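Local coordinates for periplasmic cell division protein (SufI) (Aquifex aeolicus, PDB 6SYY) that is a multicopper oxidase that binds four copper ions and probably oxidises its substrates while passing the electrons to oxygen, at residues 55-60 / 103-108; 95-100 / 176-181; 397-402 / 444-449; 464-469 / 486-491. All coordinates share one frame; numbering follows the deposited sequence.

Contact 1 of 4, residues 55-60 / 103-108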
loop_
_atom_site.group_PDB
_atom_site.type_symbol
_atom_site.label_atom_id
_atom_site.label_comp_id
_atom_site.label_asym_id
_atom_site.label_seq_id
_atom_site.Cartn_x
_atom_site.Cartn_y
_atom_site.Cartn_z
ATOM N N PHE A 55 5.708 -13.598 -10.151
ATOM C CA PHE A 55 5.224 -14.957 -9.959
ATOM C C PHE A 55 3.765 -15.005 -10.373
ATOM O O PHE A 55 2.939 -14.262 -9.836
ATOM C CB PHE A 55 5.395 -15.410 -8.508
ATOM C CG PHE A 55 4.882 -16.789 -8.246
ATOM C CD1 PHE A 55 5.534 -17.891 -8.766
ATOM C CD2 PHE A 55 3.744 -16.986 -7.484
ATOM C CE1 PHE A 55 5.064 -19.165 -8.531
ATOM C CE2 PHE A 55 3.268 -18.257 -7.245
ATOM C CZ PHE A 55 3.929 -19.348 -7.769
ATOM N N LEU A 56 3.458 -15.863 -11.337
ATOM C CA LEU A 56 2.085 -16.064 -11.784
ATOM C C LEU A 56 1.418 -17.030 -10.813
ATOM O O LEU A 56 1.608 -18.246 -10.892
ATOM C CB LEU A 56 2.069 -16.588 -13.214
ATOM C CG LEU A 56 2.973 -15.799 -14.162
ATOM C CD1 LEU A 56 2.963 -16.406 -15.548
ATOM C CD2 LEU A 56 2.554 -14.341 -14.218
ATOM N N PHE A 57 0.649 -16.488 -9.881
ATOM C CA PHE A 57 0.023 -17.307 -8.852
ATOM C C PHE A 57 -1.012 -18.225 -9.491
ATOM O O PHE A 57 -1.981 -17.731 -10.084
ATOM C CB PHE A 57 -0.619 -16.412 -7.803
ATOM C CG PHE A 57 -0.530 -16.945 -6.406
ATOM C CD1 PHE A 57 0.478 -16.523 -5.554
ATOM C CD2 PHE A 57 -1.460 -17.860 -5.936
ATOM C CE1 PHE A 57 0.561 -17.009 -4.256
ATOM C CE2 PHE A 57 -1.382 -18.354 -4.642
ATOM C CZ PHE A 57 -0.373 -17.924 -3.800
ATOM N N PRO A 58 -0.853 -19.544 -9.404
ATOM C CA PRO A 58 -1.775 -20.447 -10.096
ATOM C C PRO A 58 -3.166 -20.419 -9.481
ATOM O O PRO A 58 -3.365 -20.029 -8.329
ATOM C CB PRO A 58 -1.120 -21.820 -9.917
ATOM C CG PRO A 58 -0.368 -21.696 -8.638
ATOM C CD PRO A 58 0.152 -20.279 -8.618
ATOM N N ASP A 59 -4.135 -20.865 -10.276
ATOM C CA ASP A 59 -5.544 -20.834 -9.898
ATOM C C ASP A 59 -5.885 -22.105 -9.117
ATOM O O ASP A 59 -5.888 -23.208 -9.674
ATOM C CB ASP A 59 -6.418 -20.685 -11.143
ATOM C CG ASP A 59 -7.896 -20.608 -10.819
ATOM O OD1 ASP A 59 -8.241 -20.494 -9.626
ATOM O OD2 ASP A 59 -8.713 -20.667 -11.760
ATOM N N GLY A 60 -6.172 -21.948 -7.828
ATOM C CA GLY A 60 -6.588 -23.074 -7.017
ATOM C C GLY A 60 -5.520 -24.101 -6.729
ATOM O O GLY A 60 -5.850 -25.234 -6.371
ATOM N N PHE A 103 -7.446 -18.501 -4.931
ATOM C CA PHE A 103 -6.193 -18.130 -4.282
ATOM C C PHE A 103 -5.963 -19.103 -3.128
ATOM O O PHE A 103 -6.661 -19.036 -2.110
ATOM C CB PHE A 103 -6.274 -16.678 -3.805
ATOM C CG PHE A 103 -5.007 -16.147 -3.188
ATOM C CD1 PHE A 103 -4.869 -16.071 -1.812
ATOM C CD2 PHE A 103 -3.969 -15.694 -3.983
ATOM C CE1 PHE A 103 -3.716 -15.569 -1.236
ATOM C CE2 PHE A 103 -2.808 -15.196 -3.413
ATOM C CZ PHE A 103 -2.682 -15.132 -2.038
ATOM N N SER A 104 -4.998 -20.011 -3.287
ATOM C CA SER A 104 -4.719 -21.080 -2.322
ATOM C C SER A 104 -3.304 -20.898 -1.776
ATOM O O SER A 104 -2.344 -21.419 -2.347
ATOM C CB SER A 104 -4.875 -22.454 -2.978
ATOM O OG SER A 104 -6.118 -22.572 -3.643
ATOM N N ALA A 105 -3.169 -20.184 -0.660
ATOM C CA ALA A 105 -1.860 -19.833 -0.124
ATOM C C ALA A 105 -1.634 -20.466 1.241
ATOM O O ALA A 105 -2.548 -20.529 2.069
ATOM C CB ALA A 105 -1.690 -18.315 -0.010
ATOM N N ASP A 106 -0.407 -20.938 1.462
ATOM C CA ASP A 106 0.065 -21.369 2.771
ATOM C C ASP A 106 1.227 -20.480 3.174
ATOM O O ASP A 106 2.202 -20.350 2.423
ATOM C CB ASP A 106 0.521 -22.834 2.771
ATOM C CG ASP A 106 -0.482 -23.759 2.128
ATOM O OD1 ASP A 106 -0.147 -24.371 1.091
ATOM O OD2 ASP A 106 -1.611 -23.862 2.649
ATOM N N PHE A 107 1.122 -19.866 4.347
ATOM C CA PHE A 107 2.214 -19.076 4.898
ATOM C C PHE A 107 3.058 -19.963 5.803
ATOM O O PHE A 107 2.568 -20.462 6.822
ATOM C CB PHE A 107 1.684 -17.871 5.672
ATOM C CG PHE A 107 2.724 -17.200 6.522
ATOM C CD1 PHE A 107 3.953 -16.839 5.986
ATOM C CD2 PHE A 107 2.477 -16.929 7.858
ATOM C CE1 PHE A 107 4.918 -16.220 6.768
ATOM C CE2 PHE A 107 3.435 -16.307 8.648
ATOM C CZ PHE A 107 4.655 -15.953 8.103
ATOM N N VAL A 108 4.319 -20.157 5.432
ATOM C CA VAL A 108 5.277 -20.893 6.250
ATOM C C VAL A 108 6.168 -19.875 6.947
ATOM O O VAL A 108 6.834 -19.064 6.289
ATOM C CB VAL A 108 6.100 -21.873 5.402
ATOM C CG1 VAL A 108 6.978 -22.731 6.296
ATOM C CG2 VAL A 108 5.175 -22.725 4.550
HETATM O O HOH W 1 -3.652 -20.830 -5.849
#

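Contact 2 of 4, residues 95-100 / 176-181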
loop_
_atom_site.group_PDB
_atom_site.type_symbol
_atom_site.label_atom_id
_atom_site.label_comp_id
_atom_site.label_asym_id
_atom_site.label_seq_id
_atom_site.Cartn_x
_atom_site.Cartn_y
_atom_site.Cartn_z
ATOM N N ILE A 95 3.517 -10.596 -7.185
ATOM C CA ILE A 95 2.554 -11.672 -7.373
ATOM C C ILE A 95 1.501 -11.206 -8.362
ATOM O O ILE A 95 0.910 -10.135 -8.194
ATOM C CB ILE A 95 1.912 -12.078 -6.037
ATOM C CG1 ILE A 95 2.962 -12.674 -5.097
ATOM C CG2 ILE A 95 0.773 -13.055 -6.279
ATOM C CD1 ILE A 95 2.418 -13.041 -3.724
ATOM N N PHE A 96 1.262 -12.004 -9.393
ATOM C CA PHE A 96 0.227 -11.705 -10.367
ATOM C C PHE A 96 -0.992 -12.578 -10.111
ATOM O O PHE A 96 -0.868 -13.776 -9.839
ATOM C CB PHE A 96 0.738 -11.907 -11.797
ATOM C CG PHE A 96 1.426 -10.697 -12.368
ATOM C CD1 PHE A 96 2.762 -10.449 -12.097
ATOM C CD2 PHE A 96 0.735 -9.807 -13.177
ATOM C CE1 PHE A 96 3.399 -9.335 -12.616
ATOM C CE2 PHE A 96 1.366 -8.692 -13.700
ATOM C CZ PHE A 96 2.698 -8.452 -13.417
ATOM N N LEU A 97 -2.171 -11.962 -10.182
ATOM C CA LEU A 97 -3.439 -12.655 -10.026
ATOM C C LEU A 97 -4.381 -12.236 -11.141
ATOM O O LEU A 97 -4.292 -11.122 -11.667
ATOM C CB LEU A 97 -4.095 -12.352 -8.675
ATOM C CG LEU A 97 -3.404 -12.862 -7.417
ATOM C CD1 LEU A 97 -4.094 -12.297 -6.190
ATOM C CD2 LEU A 97 -3.433 -14.378 -7.390
ATOM N N ARG A 98 -5.288 -13.136 -11.496
ATOM C CA ARG A 98 -6.361 -12.835 -12.429
ATOM C C ARG A 98 -7.668 -12.779 -11.653
ATOM O O ARG A 98 -7.929 -13.647 -10.813
ATOM C CB ARG A 98 -6.441 -13.882 -13.538
ATOM C CG ARG A 98 -7.444 -13.541 -14.609
ATOM C CD ARG A 98 -6.902 -12.444 -15.491
ATOM N NE ARG A 98 -7.929 -11.876 -16.354
ATOM C CZ ARG A 98 -7.671 -11.030 -17.345
ATOM N NH1 ARG A 98 -6.419 -10.667 -17.595
ATOM N NH2 ARG A 98 -8.660 -10.552 -18.087
ATOM N N LYS A 99 -8.477 -11.756 -11.917
ATOM C CA LYS A 99 -9.737 -11.625 -11.201
ATOM C C LYS A 99 -10.628 -12.818 -11.503
ATOM O O LYS A 99 -10.807 -13.198 -12.664
ATOM C CB LYS A 99 -10.447 -10.326 -11.579
ATOM C CG LYS A 99 -11.716 -10.077 -10.787
ATOM C CD LYS A 99 -12.413 -8.819 -11.258
ATOM C CE LYS A 99 -13.698 -8.586 -10.482
ATOM N NZ LYS A 99 -14.425 -7.385 -10.975
ATOM N N GLY A 100 -11.176 -13.415 -10.450
ATOM C CA GLY A 100 -12.018 -14.579 -10.577
ATOM C C GLY A 100 -11.330 -15.889 -10.266
ATOM O O GLY A 100 -12.018 -16.907 -10.121
ATOM N N GLY A 176 5.782 -6.906 -0.318
ATOM C CA GLY A 176 5.731 -7.240 -1.727
ATOM C C GLY A 176 4.500 -6.648 -2.373
ATOM O O GLY A 176 3.523 -6.294 -1.701
ATOM N N MET A 177 4.560 -6.553 -3.698
ATOM C CA MET A 177 3.484 -6.007 -4.508
ATOM C C MET A 177 2.682 -7.131 -5.157
ATOM O O MET A 177 3.234 -8.173 -5.525
ATOM C CB MET A 177 4.041 -5.071 -5.587
ATOM C CG MET A 177 3.016 -4.595 -6.608
ATOM S SD MET A 177 3.683 -3.452 -7.840
ATOM C CE MET A 177 4.049 -2.014 -6.829
ATOM N N ILE A 178 1.376 -6.905 -5.280
ATOM C CA ILE A 178 0.457 -7.771 -6.010
ATOM C C ILE A 178 -0.122 -6.974 -7.171
ATOM O O ILE A 178 -0.489 -5.804 -7.006
ATOM C CB ILE A 178 -0.669 -8.292 -5.091
ATOM C CG1 ILE A 178 -0.095 -9.162 -3.973
ATOM C CG2 ILE A 178 -1.726 -9.052 -5.889
ATOM C CD1 ILE A 178 -1.120 -9.561 -2.933
ATOM N N ILE A 179 -0.197 -7.598 -8.345
ATOM C CA ILE A 179 -0.862 -7.007 -9.505
ATOM C C ILE A 179 -2.013 -7.918 -9.905
ATOM O O ILE A 179 -1.791 -9.056 -10.343
ATOM C CB ILE A 179 0.090 -6.794 -10.685
ATOM C CG1 ILE A 179 1.083 -5.672 -10.384
ATOM C CG2 ILE A 179 -0.707 -6.456 -11.932
ATOM C CD1 ILE A 179 2.085 -5.453 -11.496
ATOM N N ILE A 180 -3.238 -7.416 -9.771
ATOM C CA ILE A 180 -4.428 -8.113 -10.242
ATOM C C ILE A 180 -4.745 -7.627 -11.646
ATOM O O ILE A 180 -4.579 -6.443 -11.963
ATOM C CB ILE A 180 -5.616 -7.886 -9.289
ATOM C CG1 ILE A 180 -5.331 -8.504 -7.924
ATOM C CG2 ILE A 180 -6.891 -8.480 -9.864
ATOM C CD1 ILE A 180 -6.478 -8.347 -6.945
ATOM N N GLU A 181 -5.185 -8.547 -12.496
ATOM C CA GLU A 181 -5.566 -8.231 -13.861
ATOM C C GLU A 181 -7.022 -8.608 -14.085
ATOM O O GLU A 181 -7.490 -9.644 -13.598
ATOM C CB GLU A 181 -4.664 -8.959 -14.858
ATOM C CG GLU A 181 -3.210 -8.516 -14.787
ATOM C CD GLU A 181 -2.313 -9.298 -15.726
ATOM O OE1 GLU A 181 -2.332 -10.548 -15.669
ATOM O OE2 GLU A 181 -1.593 -8.662 -16.526
#

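Contact 3 of 4, residues 397-402 / 444-449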
loop_
_atom_site.group_PDB
_atom_site.type_symbol
_atom_site.label_atom_id
_atom_site.label_comp_id
_atom_site.label_asym_id
_atom_site.label_seq_id
_atom_site.Cartn_x
_atom_site.Cartn_y
_atom_site.Cartn_z
ATOM N N ARG A 397 -18.852 7.809 13.301
ATOM C CA ARG A 397 -17.822 8.812 13.542
ATOM C C ARG A 397 -16.644 8.175 14.266
ATOM O O ARG A 397 -16.801 7.622 15.361
ATOM C CB ARG A 397 -18.358 9.993 14.346
ATOM C CG ARG A 397 -17.269 10.993 14.701
ATOM C CD ARG A 397 -17.858 12.273 15.227
ATOM N NE ARG A 397 -18.740 12.030 16.360
ATOM C CZ ARG A 397 -19.605 12.922 16.827
ATOM N NH1 ARG A 397 -19.701 14.109 16.245
ATOM N NH2 ARG A 397 -20.375 12.627 17.866
ATOM N N ILE A 398 -15.471 8.269 13.653
ATOM C CA ILE A 398 -14.239 7.679 14.159
ATOM C C ILE A 398 -13.324 8.829 14.549
ATOM O O ILE A 398 -12.750 9.501 13.683
ATOM C CB ILE A 398 -13.579 6.770 13.113
ATOM C CG1 ILE A 398 -14.531 5.644 12.712
ATOM C CG2 ILE A 398 -12.267 6.215 13.636
ATOM C CD1 ILE A 398 -15.010 4.814 13.873
ATOM N N THR A 399 -13.185 9.071 15.846
ATOM C CA THR A 399 -12.383 10.181 16.341
ATOM C C THR A 399 -10.987 9.684 16.692
ATOM O O THR A 399 -10.832 8.767 17.509
ATOM C CB THR A 399 -13.034 10.835 17.554
ATOM O OG1 THR A 399 -14.309 11.367 17.175
ATOM C CG2 THR A 399 -12.150 11.953 18.070
ATOM N N LEU A 400 -9.980 10.293 16.072
ATOM C CA LEU A 400 -8.582 9.994 16.356
ATOM C C LEU A 400 -8.105 10.949 17.442
ATOM O O LEU A 400 -7.935 12.147 17.195
ATOM C CB LEU A 400 -7.725 10.131 15.100
ATOM C CG LEU A 400 -8.279 9.574 13.789
ATOM C CD1 LEU A 400 -7.265 9.755 12.665
ATOM C CD2 LEU A 400 -8.670 8.116 13.941
ATOM N N GLY A 401 -7.894 10.424 18.648
ATOM C CA GLY A 401 -7.359 11.196 19.743
ATOM C C GLY A 401 -6.003 10.668 20.169
ATOM O O GLY A 401 -5.444 9.749 19.565
ATOM N N MET A 402 -5.475 11.281 21.221
ATOM C CA MET A 402 -4.299 10.747 21.883
ATOM C C MET A 402 -4.484 10.875 23.384
ATOM O O MET A 402 -4.970 11.898 23.877
ATOM C CB MET A 402 -3.004 11.436 21.424
ATOM C CG MET A 402 -3.029 12.946 21.391
ATOM S SD MET A 402 -1.507 13.562 20.642
ATOM C CE MET A 402 -1.853 15.321 20.554
ATOM N N VAL A 444 -12.241 11.977 12.356
ATOM C CA VAL A 444 -12.021 13.286 12.961
ATOM C C VAL A 444 -10.689 13.223 13.693
ATOM O O VAL A 444 -10.590 12.606 14.760
ATOM C CB VAL A 444 -13.155 13.682 13.915
ATOM C CG1 VAL A 444 -12.923 15.082 14.450
ATOM C CG2 VAL A 444 -14.503 13.591 13.215
ATOM N N ASN A 445 -9.669 13.868 13.131
ATOM C CA ASN A 445 -8.310 13.813 13.673
ATOM C C ASN A 445 -8.105 14.995 14.614
ATOM O O ASN A 445 -7.863 16.119 14.173
ATOM C CB ASN A 445 -7.286 13.817 12.544
ATOM C CG ASN A 445 -5.861 13.666 13.044
ATOM O OD1 ASN A 445 -5.620 13.502 14.244
ATOM N ND2 ASN A 445 -4.904 13.705 12.120
ATOM N N ASN A 446 -8.181 14.736 15.919
ATOM C CA ASN A 446 -7.916 15.743 16.937
ATOM C C ASN A 446 -6.485 15.681 17.461
ATOM O O ASN A 446 -6.215 16.160 18.568
ATOM C CB ASN A 446 -8.904 15.600 18.096
ATOM C CG ASN A 446 -10.324 15.950 17.699
ATOM O OD1 ASN A 446 -10.553 16.868 16.907
ATOM N ND2 ASN A 446 -11.287 15.218 18.247
ATOM N N THR A 447 -5.564 15.103 16.695
ATOM C CA THR A 447 -4.168 15.002 17.099
ATOM C C THR A 447 -3.304 15.913 16.240
ATOM O O THR A 447 -3.754 16.488 15.244
ATOM C CB THR A 447 -3.666 13.558 16.999
ATOM O OG1 THR A 447 -3.487 13.211 15.623
ATOM C CG2 THR A 447 -4.665 12.604 17.630
ATOM N N GLY A 448 -2.044 16.034 16.641
ATOM C CA GLY A 448 -1.094 16.859 15.929
ATOM C C GLY A 448 -0.402 16.188 14.770
ATOM O O GLY A 448 0.430 16.814 14.107
ATOM N N MET A 449 -0.724 14.928 14.495
ATOM C CA MET A 449 -0.054 14.163 13.457
ATOM C C MET A 449 -1.072 13.650 12.450
ATOM O O MET A 449 -2.235 13.414 12.781
ATOM C CB MET A 449 0.733 12.989 14.059
ATOM C CG MET A 449 1.593 12.254 13.053
ATOM S SD MET A 449 3.030 11.490 13.800
ATOM C CE MET A 449 3.898 10.964 12.329
#

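Contact 4 of 4, residues 464-469 / 486-491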
loop_
_atom_site.group_PDB
_atom_site.type_symbol
_atom_site.label_atom_id
_atom_site.label_comp_id
_atom_site.label_asym_id
_atom_site.label_seq_id
_atom_site.Cartn_x
_atom_site.Cartn_y
_atom_site.Cartn_z
ATOM N N GLU A 464 -15.390 13.731 1.105
ATOM C CA GLU A 464 -15.169 15.128 1.446
ATOM C C GLU A 464 -13.994 15.260 2.409
ATOM O O GLU A 464 -13.789 14.402 3.273
ATOM C CB GLU A 464 -16.445 15.718 2.062
ATOM C CG GLU A 464 -16.400 17.185 2.406
ATOM C CD GLU A 464 -17.695 17.648 3.040
ATOM O OE1 GLU A 464 -18.386 16.810 3.659
ATOM O OE2 GLU A 464 -18.030 18.844 2.911
ATOM N N ARG A 465 -13.225 16.334 2.239
ATOM C CA ARG A 465 -12.168 16.722 3.164
ATOM C C ARG A 465 -12.509 18.098 3.707
ATOM O O ARG A 465 -12.893 18.988 2.943
ATOM C CB ARG A 465 -10.791 16.762 2.488
ATOM C CG ARG A 465 -10.476 15.602 1.559
ATOM C CD ARG A 465 -9.015 15.643 1.126
ATOM N NE ARG A 465 -8.139 15.361 2.255
ATOM C CZ ARG A 465 -7.578 14.179 2.492
ATOM N NH1 ARG A 465 -7.776 13.162 1.664
ATOM N NH2 ARG A 465 -6.802 14.017 3.554
ATOM N N SER A 466 -12.377 18.275 5.020
ATOM C CA SER A 466 -12.735 19.560 5.608
ATOM C C SER A 466 -11.707 20.638 5.308
ATOM O O SER A 466 -12.030 21.826 5.401
ATOM C CB SER A 466 -12.902 19.428 7.118
ATOM O OG SER A 466 -11.671 19.082 7.727
ATOM N N LEU A 467 -10.484 20.256 4.949
ATOM C CA LEU A 467 -9.404 21.219 4.792
ATOM C C LEU A 467 -9.223 21.701 3.359
ATOM O O LEU A 467 -8.569 22.727 3.147
ATOM C CB LEU A 467 -8.087 20.622 5.303
ATOM C CG LEU A 467 -7.669 20.968 6.738
ATOM C CD1 LEU A 467 -8.801 20.735 7.728
ATOM C CD2 LEU A 467 -6.437 20.169 7.137
ATOM N N GLY A 468 -9.782 20.998 2.378
ATOM C CA GLY A 468 -9.663 21.399 0.997
ATOM C C GLY A 468 -10.398 20.465 0.060
ATOM O O GLY A 468 -11.114 19.555 0.490
ATOM N N PRO A 469 -10.244 20.675 -1.243
ATOM C CA PRO A 469 -10.890 19.783 -2.207
ATOM C C PRO A 469 -10.233 18.416 -2.199
ATOM O O PRO A 469 -9.118 18.230 -1.706
ATOM C CB PRO A 469 -10.675 20.492 -3.546
ATOM C CG PRO A 469 -9.417 21.261 -3.347
ATOM C CD PRO A 469 -9.441 21.715 -1.907
ATOM N N MET A 486 -5.940 17.892 12.494
ATOM C CA MET A 486 -7.117 18.740 12.670
ATOM C C MET A 486 -8.053 18.700 11.462
ATOM O O MET A 486 -8.843 19.625 11.253
ATOM C CB MET A 486 -6.716 20.188 12.992
ATOM C CG MET A 486 -5.772 20.316 14.187
ATOM S SD MET A 486 -6.373 19.459 15.666
ATOM C CE MET A 486 -5.047 19.782 16.829
ATOM N N GLU A 487 -7.988 17.640 10.661
ATOM C CA GLU A 487 -8.838 17.487 9.489
ATOM C C GLU A 487 -9.933 16.463 9.752
ATOM O O GLU A 487 -9.747 15.507 10.511
ATOM C CB GLU A 487 -8.022 17.062 8.260
ATOM C CG GLU A 487 -8.857 16.811 7.009
ATOM C CD GLU A 487 -8.015 16.552 5.774
ATOM O OE1 GLU A 487 -8.310 17.147 4.717
ATOM O OE2 GLU A 487 -7.061 15.753 5.860
ATOM N N THR A 488 -11.085 16.681 9.125
ATOM C CA THR A 488 -12.168 15.711 9.089
ATOM C C THR A 488 -12.334 15.232 7.652
ATOM O O THR A 488 -12.351 16.045 6.722
ATOM C CB THR A 488 -13.475 16.316 9.615
ATOM O OG1 THR A 488 -13.330 16.639 11.006
ATOM C CG2 THR A 488 -14.631 15.337 9.444
ATOM N N VAL A 489 -12.426 13.917 7.475
ATOM C CA VAL A 489 -12.609 13.296 6.169
ATOM C C VAL A 489 -13.822 12.380 6.250
ATOM O O VAL A 489 -13.995 11.657 7.238
ATOM C CB VAL A 489 -11.352 12.511 5.734
ATOM C CG1 VAL A 489 -11.541 11.891 4.356
ATOM C CG2 VAL A 489 -10.132 13.423 5.744
ATOM N N ARG A 490 -14.670 12.424 5.225
ATOM C CA ARG A 490 -15.850 11.571 5.135
ATOM C C ARG A 490 -15.688 10.601 3.970
ATOM O O ARG A 490 -15.436 11.023 2.836
ATOM C CB ARG A 490 -17.125 12.405 4.967
ATOM C CG ARG A 490 -17.536 13.179 6.223
ATOM C CD ARG A 490 -18.633 14.218 5.955
ATOM N NE ARG A 490 -19.921 13.620 5.608
ATOM C CZ ARG A 490 -20.501 13.719 4.413
ATOM N NH1 ARG A 490 -19.915 14.402 3.437
ATOM N NH2 ARG A 490 -21.675 13.140 4.196
ATOM N N ILE A 491 -15.825 9.305 4.256
ATOM C CA ILE A 491 -15.739 8.264 3.242
ATOM C C ILE A 491 -17.027 7.454 3.265
ATOM O O ILE A 491 -17.772 7.449 4.249
ATOM C CB ILE A 491 -14.517 7.342 3.443
ATOM C CG1 ILE A 491 -14.641 6.559 4.754
ATOM C CG2 ILE A 491 -13.223 8.145 3.420
ATOM C CD1 ILE A 491 -13.519 5.572 4.971
#

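Contact 1 of 4, residues 55-60 / 103-108
F57 turns its ring toward F103 through a chi1 of -144°, away from the usual staggered values, while F103 sends its own ring back with CG anti to the backbone N (chi1 -177°). The two rings form an offset stack with centroids 4.6 Å apart and planes 24° from parallel. The overlap is partial: F103 CE2 sits over the centre of one face of F57, whereas the F57 atoms approach F103 obliquely. The far end of F57 is closed in by A105, whose CB lies 4.0 Å from F57 CZ, and S104 O lies at the ring edge, 3.9 Å from F57 CE2. Beyond the rings the backbones are joined through a water, which donates to P58 O at 2.6 Å and accepts from S104 N at 3.0 Å. G60 CA comes within 3.4 Å of S104 OG. The stack lies between two sheets of a cupredoxin-like domain, the fold of this family. F57, just past strand 54-56, also packs on I95 and L97 of strand 94-98 and on V63 of strand 63-72, while F103 meets W119 of strand 117-120 edge-to-face and the ring of F147 on strand 147-148.

Contact 2 of 4, residues 95-100 / 176-181
F96 and I179 lie side by side and point the same way, the isoleucine passing beneath the phenyl ring. I179 CB stands 4.1 Å from the F96 ring centroid and 22° off the ring normal, a CH-pi contact displaced toward the rim. The branches divide the ring between them: I179 CG2 reaches F96 CE2 at 3.5 Å, and I179 CD1 lies over the same face beside F96 CZ. At the ring edge comes the carboxylate of E181, with its CD 4.0 Å from F96 CD2. Next to it R98 crosses E181 at about a right angle; the bend at chi2 (75°) folds the arginine back so that E181 O lies over a face of its guanidinium. R98 NH1 stays 4.5 Å from E181 OE1, beyond a salt bridge; R98 NH2 pairs with D186. Beneath these groups strands 94-98 and 176-181 run parallel, as neighbours in a five-stranded mixed sheet of the first cupredoxin-like domain. Five backbone bonds join them, from I95 N to M177 O at one end to K99 N to E181 O, 2.9 Å, at the other. On the opposite face I95, L97, I178 and I180 make an aliphatic layer. I95 CB meets I178 CG1 and L97 CB meets I180 CG1, each pair 4.1 Å apart, while L97 CD1 reaches diagonally to I178 CG2 at 4.0 Å. This layer looks into the domain: I95 and I178 also pack on Y158 and I180 on Y156, and the I178 side chain is about 10 Å from a bound copper ion.

Contact 3 of 4, residues 397-402 / 444-449
L400 runs from strand 394-402 across N445 of the parallel strand 437-445. Its CB sits 3.8 Å from V444 O and close to N445 CA; CG stays near the same carbonyl; and CD1 ends against the asparagine side chain, 4.1 Å from N445 CB. A chi1 of -42° sets CG beside the backbone N, and the chain then extends toward H451, M453 and M519. The backbone beneath is tied by V444 N to I398 O, L400 N to V444 O and N446 N to L400 O. On the other face T399 and V444 lie side by side, and T399 CG2 reaches N446 ND2 at 3.4 Å.

At the last of these bonds the second segment leaves the sheet through an Asx turn that starts at N445. N445 OD1 accepts twice: from T447 N, at 2.9 Å and above the carbonyl plane, and from T447 OG1, at 2.6 Å, in plane and on a lone pair. N445 ND2 gives a nearly straight bond to M449 O at 2.8 Å, and it also donates to V483 O. T447 CG2 turns toward the first strand and lies 3.3 Å from L400 O, with the M402 side chain crossing it.

The T447 hydroxyl also hydrogen-bonds NE2 of H451, a ligand of the copper ion that C509 and H514 complete. Because OG1 gives its proton to N445 OD1, it meets H451 as an acceptor. T447 is the second-shell residue; N445, one step further out, holds the hydroxyl and so probably helps set the orientation of the copper-binding imidazole.

Contact 4 of 4, residues 464-469 / 486-491
Two salt bridges, each between an arginine and a glutamate, span this antiparallel pair. R465 grips E487 side-on, NE to OE1 at 3.0 Å and NH2 to OE2 at 2.9 Å; both nitrogens come from above the carboxylate, whose plane is turned 56° from the guanidinium. The bend at chi3 (68°) brings those nitrogens round to E487. D474 pairs with R465 NH1, I482 O takes a further bond from NH2, and E487 OE2 accepts from A484 N, so this buried pair is held from several sides. On the other face, R490 NH1 meets E464 OE1 at 2.9 Å, a more bent, single-pronged bridge in an exposed setting.

Among the hydrogen bonds, E464 and R490 exchange both backbone bonds. S466 N donates to T488 O at 2.8 Å, and T488 N returns a bond to S466 OG, the serine hydroxyl standing in for a backbone carbonyl as the strand turns away.

Carbon packing adds L467 CD2 on E487 CB, 3.7 Å; separately, the V489 CG2 methyl lies over one face of the R465 guanidinium, toward its rim. Strand 461-465 is the edge of its five-stranded sheet; strand 488-495 lies between it and strand 437-445, while V489 packs on V481 and V483 of strand 480-483.

The four contacts form two pairs on opposite sides of the chain's centre. Contacts 1 and 2 have centres 11 Å apart; strand 94-98 of contact 2 lies between strand 54-56, which leads into contact 1, and strand 176-181, its F96 probably backbone-bonded to F55 and F57; residues 103-108 belong to another sheet. Their segments alternate along the chain. Contacts 3 and 4, 12 Å apart, follow in series on one sheet, where N445 N probably bonds E487 O. Between the pairs the centres are 31 to 39 Å apart. The first pair belongs to the N-terminal cupredoxin-like domain, the second to the C-terminal one; histidines from both domains bind the copper cluster between them.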